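Local coordinates for uncharacterized protein VP0806 (Vibrio parahaemolyticus, PDB 2R5S) that is of unknown function but forms the all-helical tetratricopeptide-repeat part of a thioredoxin-domain protein, to which protein-disulfide reductase activity is tentatively assigned, at residues A[14-17]-A[18-21]; A[69-72]-A[73-77]; A[161-164]-A[165-169]. All coordinates share one frame; numbering follows the deposited sequence.

Contact 1: A[14-17]-A[18-21]; sequences SELL and QQGE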
# COMPACT_ATOMS: atom_id res chain seq x y z
N SER A 14 15.96 -4.60 13.42
CA SER A 14 16.89 -5.52 12.77
C SER A 14 16.35 -6.95 12.77
O SER A 14 16.28 -7.59 11.72
CB SER A 14 18.24 -5.43 13.48
OG SER A 14 19.13 -6.44 13.02
N GLU A 15 15.97 -7.44 13.94
CA GLU A 15 15.36 -8.74 14.10
C GLU A 15 14.09 -8.92 13.26
O GLU A 15 13.90 -9.96 12.61
CB GLU A 15 15.05 -8.95 15.58
CG GLU A 15 16.28 -9.22 16.44
CD GLU A 15 16.71 -10.68 16.44
OE1 GLU A 15 17.91 -10.95 16.15
OE2 GLU A 15 15.84 -11.55 16.74
N LEU A 16 13.22 -7.91 13.29
CA LEU A 16 11.95 -7.94 12.57
C LEU A 16 12.10 -7.95 11.04
O LEU A 16 11.34 -8.62 10.37
CB LEU A 16 11.09 -6.74 12.99
CG LEU A 16 9.87 -6.73 13.91
CD1 LEU A 16 9.53 -8.04 14.57
CD2 LEU A 16 9.83 -5.52 14.89
N LEU A 17 13.05 -7.17 10.51
CA LEU A 17 13.37 -7.20 9.07
C LEU A 17 13.93 -8.58 8.62
O LEU A 17 13.53 -9.15 7.60
CB LEU A 17 14.37 -6.10 8.72
CG LEU A 17 13.97 -4.65 8.83
CD1 LEU A 17 15.24 -3.80 8.92
CD2 LEU A 17 13.10 -4.25 7.62
N GLN A 18 14.86 -9.10 9.39
CA GLN A 18 15.40 -10.43 9.12
C GLN A 18 14.23 -11.40 8.82
O GLN A 18 14.31 -12.25 7.92
CB GLN A 18 16.20 -10.91 10.34
CG GLN A 18 17.43 -11.77 10.02
CD GLN A 18 17.09 -13.21 9.58
OE1 GLN A 18 16.75 -14.07 10.40
NE2 GLN A 18 17.23 -13.47 8.29
N GLN A 19 13.13 -11.24 9.57
CA GLN A 19 12.05 -12.23 9.59
C GLN A 19 10.92 -11.93 8.62
O GLN A 19 9.90 -12.64 8.62
CB GLN A 19 11.44 -12.27 10.98
CG GLN A 19 12.37 -11.98 12.16
CD GLN A 19 11.71 -12.35 13.45
OE1 GLN A 19 11.10 -13.40 13.54
NE2 GLN A 19 11.79 -11.48 14.47
N GLY A 20 11.09 -10.87 7.84
CA GLY A 20 10.05 -10.36 6.97
C GLY A 20 8.84 -9.72 7.66
O GLY A 20 7.76 -9.71 7.10
N GLU A 21 8.99 -9.20 8.86
CA GLU A 21 7.88 -8.53 9.53
C GLU A 21 7.89 -7.02 9.28
O GLU A 21 8.07 -6.26 10.20
CB GLU A 21 7.90 -8.82 11.01
CG GLU A 21 7.73 -10.30 11.30
CD GLU A 21 6.29 -10.88 11.15
OE1 GLU A 21 5.30 -10.13 11.29
OE2 GLU A 21 6.17 -12.13 10.96
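Leu16 and Glu21 meet across the turn that ends helix 9-18, and the side chain of Leu16 traces the contact. Its CB lies 4.1 Å from Glu21 O, at the base of the turn. One bond further, CG approaches Glu21 CB. At the tip the two methyls diverge, and it is CD1 that does the touching, 4.0 Å from Glu21 CB. With chi2 at 5°, CD1 nearly eclipses CA, an unusual leucine shape, strained or imperfectly modelled, that puts this methyl near Glu21 CB. Glutamate suits position 21 because its CB offers an aliphatic surface to Leu16, while the bent chain carries the carboxylate away.

The backbone beneath is a Schellman motif. Glu21 N reaches back to Leu16 O at 2.9 Å, and inside this longer loop Gly20 N bonds Leu17 O at 3.0 Å, coming from well above the carbonyl plane. The reversal needs positive phi at Gly20 (68°), which a residue without CB adopts at little cost. Before it, Gln18 N gives an ordinary helical bond to Ser14 O at 3.1 Å. The two bonds of the motif give Leu16 O and Leu17 O partners where the regular helical ladder ends; Gln19 N adds a weak bond to Leu16 O.

Glu21 is also the N-cap residue of helix 22-30, so one helix stops and the next begins within a few residues. Leu16 is buried against Gln24, Ala25 and Val28 of that second helix, making this the connection between two packed helices in a tetratricopeptide-repeat region.

Contact 2: A[69-72]-A[73-77]; sequences EYQD and NSYKS
The contact is the start of helix 73-88, where Asp72 holds the N-cap position and meets Ser74 and Lys76 of the first turn. Its backbone oxygen opens the helical ladder: Lys76 N donates to Asp72 O at 2.8 Å in an almost straight bond (177°). The side chain makes no capping bond; its partner is a hydroxyl, for Ser74 OG donates to Asp72 OD2 at 2.9 Å, approaching from above the carboxylate plane. Serine's OG lies between its backbone N and carbonyl carbon (chi1 63°), which brings it to the carboxylate two residues back.

Gln71 precedes the cap as the centre of an inverse gamma turn, and its chain lies beside Tyr75. The two side chains run the same way, and Gln71 CG lies over one face of the phenol ring, a CH-pi contact of 3.6 Å to the centroid. The amide is only 10° from parallel with the ring, and NE2 donates a hydrogen bond to Ile66 O, earlier in the same loop, so the glutamine is held at both stem and tip. Glutamine suits the place: methylenes for the ring face and an amide for the backbone carbonyl. Lys76 bends at chi3 and brings CE 3.0 Å from Gln71 O.

Chemically, the Asp72 carboxylate sits at a helix N terminus and accepts a hydroxyl hydrogen; both features would be expected to favour its charged form, while the ring contact adds a nonpolar hold to this polar surface turn.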
# COMPACT_ATOMS: atom_id res chain seq x y z
N GLU A 69 25.74 10.44 0.89
CA GLU A 69 26.56 9.53 1.68
C GLU A 69 25.87 8.21 2.05
O GLU A 69 26.54 7.29 2.52
CB GLU A 69 27.07 10.23 2.94
CG GLU A 69 26.02 10.70 3.93
CD GLU A 69 25.66 12.19 3.74
OE1 GLU A 69 25.81 12.70 2.63
OE2 GLU A 69 25.24 12.85 4.70
N TYR A 70 24.55 8.15 1.87
CA TYR A 70 23.78 6.92 2.10
C TYR A 70 23.21 6.22 0.88
O TYR A 70 22.56 5.17 1.03
CB TYR A 70 22.65 7.17 3.07
CG TYR A 70 23.06 7.30 4.52
CD1 TYR A 70 23.43 6.16 5.27
CD2 TYR A 70 23.08 8.55 5.14
CE1 TYR A 70 23.81 6.26 6.59
CE2 TYR A 70 23.44 8.67 6.47
CZ TYR A 70 23.78 7.51 7.18
OH TYR A 70 24.11 7.64 8.51
N GLN A 71 23.45 6.81 -0.29
CA GLN A 71 23.04 6.29 -1.59
C GLN A 71 23.83 5.08 -1.96
O GLN A 71 24.64 5.01 -2.90
CB GLN A 71 23.00 7.38 -2.69
CG GLN A 71 21.75 8.30 -2.45
CD GLN A 71 21.65 9.48 -3.40
OE1 GLN A 71 22.34 9.52 -4.44
NE2 GLN A 71 20.81 10.45 -3.05
N ASP A 72 23.50 4.11 -1.14
CA ASP A 72 24.02 2.79 -0.99
C ASP A 72 23.69 1.84 -2.10
O ASP A 72 22.79 2.09 -2.92
CB ASP A 72 23.15 2.22 0.15
CG ASP A 72 23.92 1.54 1.15
OD1 ASP A 72 25.16 1.47 0.98
OD2 ASP A 72 23.30 1.09 2.11
N ASN A 73 24.30 0.68 -2.00
CA ASN A 73 23.92 -0.47 -2.78
C ASN A 73 22.46 -0.82 -2.49
O ASN A 73 21.69 -1.16 -3.38
CB ASN A 73 24.78 -1.67 -2.39
CG ASN A 73 25.31 -2.43 -3.57
OD1 ASN A 73 26.38 -3.03 -3.50
ND2 ASN A 73 24.57 -2.42 -4.68
N SER A 74 22.07 -0.72 -1.24
CA SER A 74 20.75 -1.13 -0.90
C SER A 74 19.77 -0.04 -1.40
O SER A 74 18.75 -0.36 -1.96
CB SER A 74 20.64 -1.43 0.59
OG SER A 74 20.89 -0.27 1.36
N TYR A 75 20.12 1.22 -1.28
CA TYR A 75 19.32 2.34 -1.78
C TYR A 75 19.13 2.18 -3.29
O TYR A 75 18.00 2.21 -3.76
CB TYR A 75 20.06 3.63 -1.53
CG TYR A 75 19.56 4.83 -2.29
CD1 TYR A 75 18.49 5.60 -1.82
CD2 TYR A 75 20.15 5.20 -3.48
CE1 TYR A 75 18.01 6.70 -2.56
CE2 TYR A 75 19.70 6.26 -4.19
CZ TYR A 75 18.64 7.02 -3.71
OH TYR A 75 18.23 8.12 -4.45
N LYS A 76 20.21 1.98 -4.04
CA LYS A 76 20.12 1.70 -5.50
C LYS A 76 19.12 0.62 -5.84
O LYS A 76 18.21 0.85 -6.61
CB LYS A 76 21.52 1.39 -6.17
CG LYS A 76 22.36 2.67 -6.28
CD LYS A 76 23.86 2.52 -6.52
CE LYS A 76 24.60 3.31 -5.43
NZ LYS A 76 25.92 3.87 -5.78
N SER A 77 19.26 -0.55 -5.26
CA SER A 77 18.36 -1.62 -5.54
C SER A 77 16.90 -1.19 -5.21
O SER A 77 15.98 -1.66 -5.88
CB SER A 77 18.76 -2.88 -4.77
OG SER A 77 19.91 -3.46 -5.42

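Contact 3: A[161-164]-A[165-169]; sequences NAIA and SKYRR. With EDO (1,2-ethanediol), chain D.
From Asn161 onward the chain enters helix 162-174, with Ser165 N bonded to Asn161 O at 2.8 Å and the same four-residue step repeated at Lys166, Tyr167 and Arg168. Asn161 is the N-cap, and its side chain does the capping: OD1 accepts from Ala164 N at 2.8 Å, with a weak bond from Ile163 N. Asparagine suits the place because its carbonyl, on a short stem, folds over the first turn and meets N-H groups that have no earlier helical acceptor. Its backbone oxygen is also gripped twice, since Ser165 OG donates to Asn161 O at 2.9 Å. The serine nitrogen and hydroxyl come to that oxygen from opposite faces of its plane.

One turn on, Ile163 and Tyr167 lie side by side and point the same way, with Ile163 CG2 at 4.1 Å from Tyr167 CD2. The ring also turns its edge to the carbonyl of Ile163, whose oxygen lies in the ring plane. Both residues face helix 124-135, touching Leu128, as expected in the stacked helices of a tetratricopeptide-repeat domain; Tyr167 further meets Phe150 and Leu154 of helix 145-157. The phenol hydroxyl, at the end of a largely nonpolar ring, is hydrogen-bonded to Glu129 OE1.

Arg168 takes another course. Its chain is extended from CG to NE and carries the guanidinium back along the helix until Ala164 CB sits over one face, 3.5 Å from Arg168 NH1. The small alanine lets the flat group lie close, and Arg168 NH2 is hydrogen-bonded to Gly158 O in the loop before the helix. A 1,2-ethanediol, probably from the crystallisation liquor, lies at Arg169 O, but its modelled bond is too short to be trusted.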
# COMPACT_ATOMS: atom_id res chain seq x y z
N ASN A 161 -1.15 0.16 7.52
CA ASN A 161 -1.36 0.81 6.23
C ASN A 161 -2.35 1.96 6.31
O ASN A 161 -3.49 1.78 6.75
CB ASN A 161 -1.76 -0.22 5.17
CG ASN A 161 -1.86 0.36 3.79
OD1 ASN A 161 -2.60 1.30 3.56
ND2 ASN A 161 -1.12 -0.18 2.85
N ALA A 162 -1.92 3.15 5.91
CA ALA A 162 -2.74 4.34 6.17
C ALA A 162 -3.90 4.43 5.20
O ALA A 162 -4.92 4.99 5.53
CB ALA A 162 -1.88 5.64 6.16
N ILE A 163 -3.76 3.84 4.02
CA ILE A 163 -4.85 3.80 3.02
C ILE A 163 -5.86 2.76 3.53
O ILE A 163 -7.03 3.06 3.65
CB ILE A 163 -4.32 3.53 1.56
CG1 ILE A 163 -3.62 4.77 0.98
CG2 ILE A 163 -5.43 3.08 0.59
CD1 ILE A 163 -4.55 6.01 0.81
N ALA A 164 -5.38 1.55 3.87
CA ALA A 164 -6.21 0.53 4.49
C ALA A 164 -6.96 1.14 5.69
O ALA A 164 -8.16 1.03 5.76
CB ALA A 164 -5.34 -0.74 4.94
N SER A 165 -6.26 1.81 6.60
CA SER A 165 -6.93 2.41 7.75
C SER A 165 -7.98 3.49 7.41
O SER A 165 -8.96 3.64 8.13
CB SER A 165 -5.91 2.95 8.75
OG SER A 165 -5.05 1.89 9.20
N LYS A 166 -7.79 4.24 6.33
CA LYS A 166 -8.80 5.26 6.05
C LYS A 166 -10.11 4.65 5.51
O LYS A 166 -11.18 5.05 5.86
CB LYS A 166 -8.24 6.38 5.14
CG LYS A 166 -9.21 6.92 4.11
CD LYS A 166 -8.48 7.80 3.11
CE LYS A 166 -9.31 7.97 1.85
NZ LYS A 166 -10.21 9.18 1.83
N TYR A 167 -9.99 3.64 4.68
CA TYR A 167 -11.14 2.92 4.15
C TYR A 167 -11.81 1.98 5.13
O TYR A 167 -13.03 1.87 5.09
CB TYR A 167 -10.77 2.26 2.84
CG TYR A 167 -10.59 3.33 1.77
CD1 TYR A 167 -11.67 3.77 1.02
CD2 TYR A 167 -9.34 3.94 1.57
CE1 TYR A 167 -11.50 4.73 0.09
CE2 TYR A 167 -9.18 4.90 0.62
CZ TYR A 167 -10.26 5.28 -0.12
OH TYR A 167 -10.12 6.28 -1.05
N ARG A 168 -11.05 1.34 6.01
CA ARG A 168 -11.67 0.64 7.15
C ARG A 168 -12.62 1.55 7.91
O ARG A 168 -13.74 1.15 8.21
CB ARG A 168 -10.63 0.15 8.15
CG ARG A 168 -9.92 -1.03 7.66
CD ARG A 168 -9.09 -1.75 8.72
NE ARG A 168 -8.26 -2.77 8.05
CZ ARG A 168 -6.96 -2.66 7.80
NH1 ARG A 168 -6.29 -1.57 8.23
NH2 ARG A 168 -6.30 -3.67 7.18
N ARG A 169 -12.15 2.75 8.26
CA ARG A 169 -12.94 3.74 8.99
C ARG A 169 -14.12 4.17 8.17
O ARG A 169 -15.23 4.31 8.69
CB ARG A 169 -12.10 4.99 9.30
CG ARG A 169 -11.31 4.88 10.57
CD ARG A 169 -10.71 6.24 10.94
NE ARG A 169 -9.29 6.33 10.61
CZ ARG A 169 -8.77 7.03 9.60
NH1 ARG A 169 -9.55 7.75 8.78
NH2 ARG A 169 -7.46 7.01 9.41
C1 EDO D . -15.53 5.54 11.91
O1 EDO D . -15.13 4.41 11.13
C2 EDO D . -17.02 5.84 11.76
O2 EDO D . -17.79 5.47 12.91

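How the contacts relate
Read from the N terminus, the three contacts come one after another; none nests within or crosses another. Contact 1 closes the short turn between helix 9-18 and helix 22-30. Further along, contact 2 ends the loop that follows helix 56-63 and starts helix 73-88, which leads the chain toward the second tetratricopeptide-repeat region. Contact 3 lies there, starting the last helix after helix 145-157. Contacts 1 and 2 share the first repeat region, their centres about 19 Å apart, yet do not touch. Contacts 2 and 3 lie on opposite sides of the chain's centre, about 31 Å between centres. Contact 1 ends one helix and caps the next; contacts 2 and 3 both begin helices.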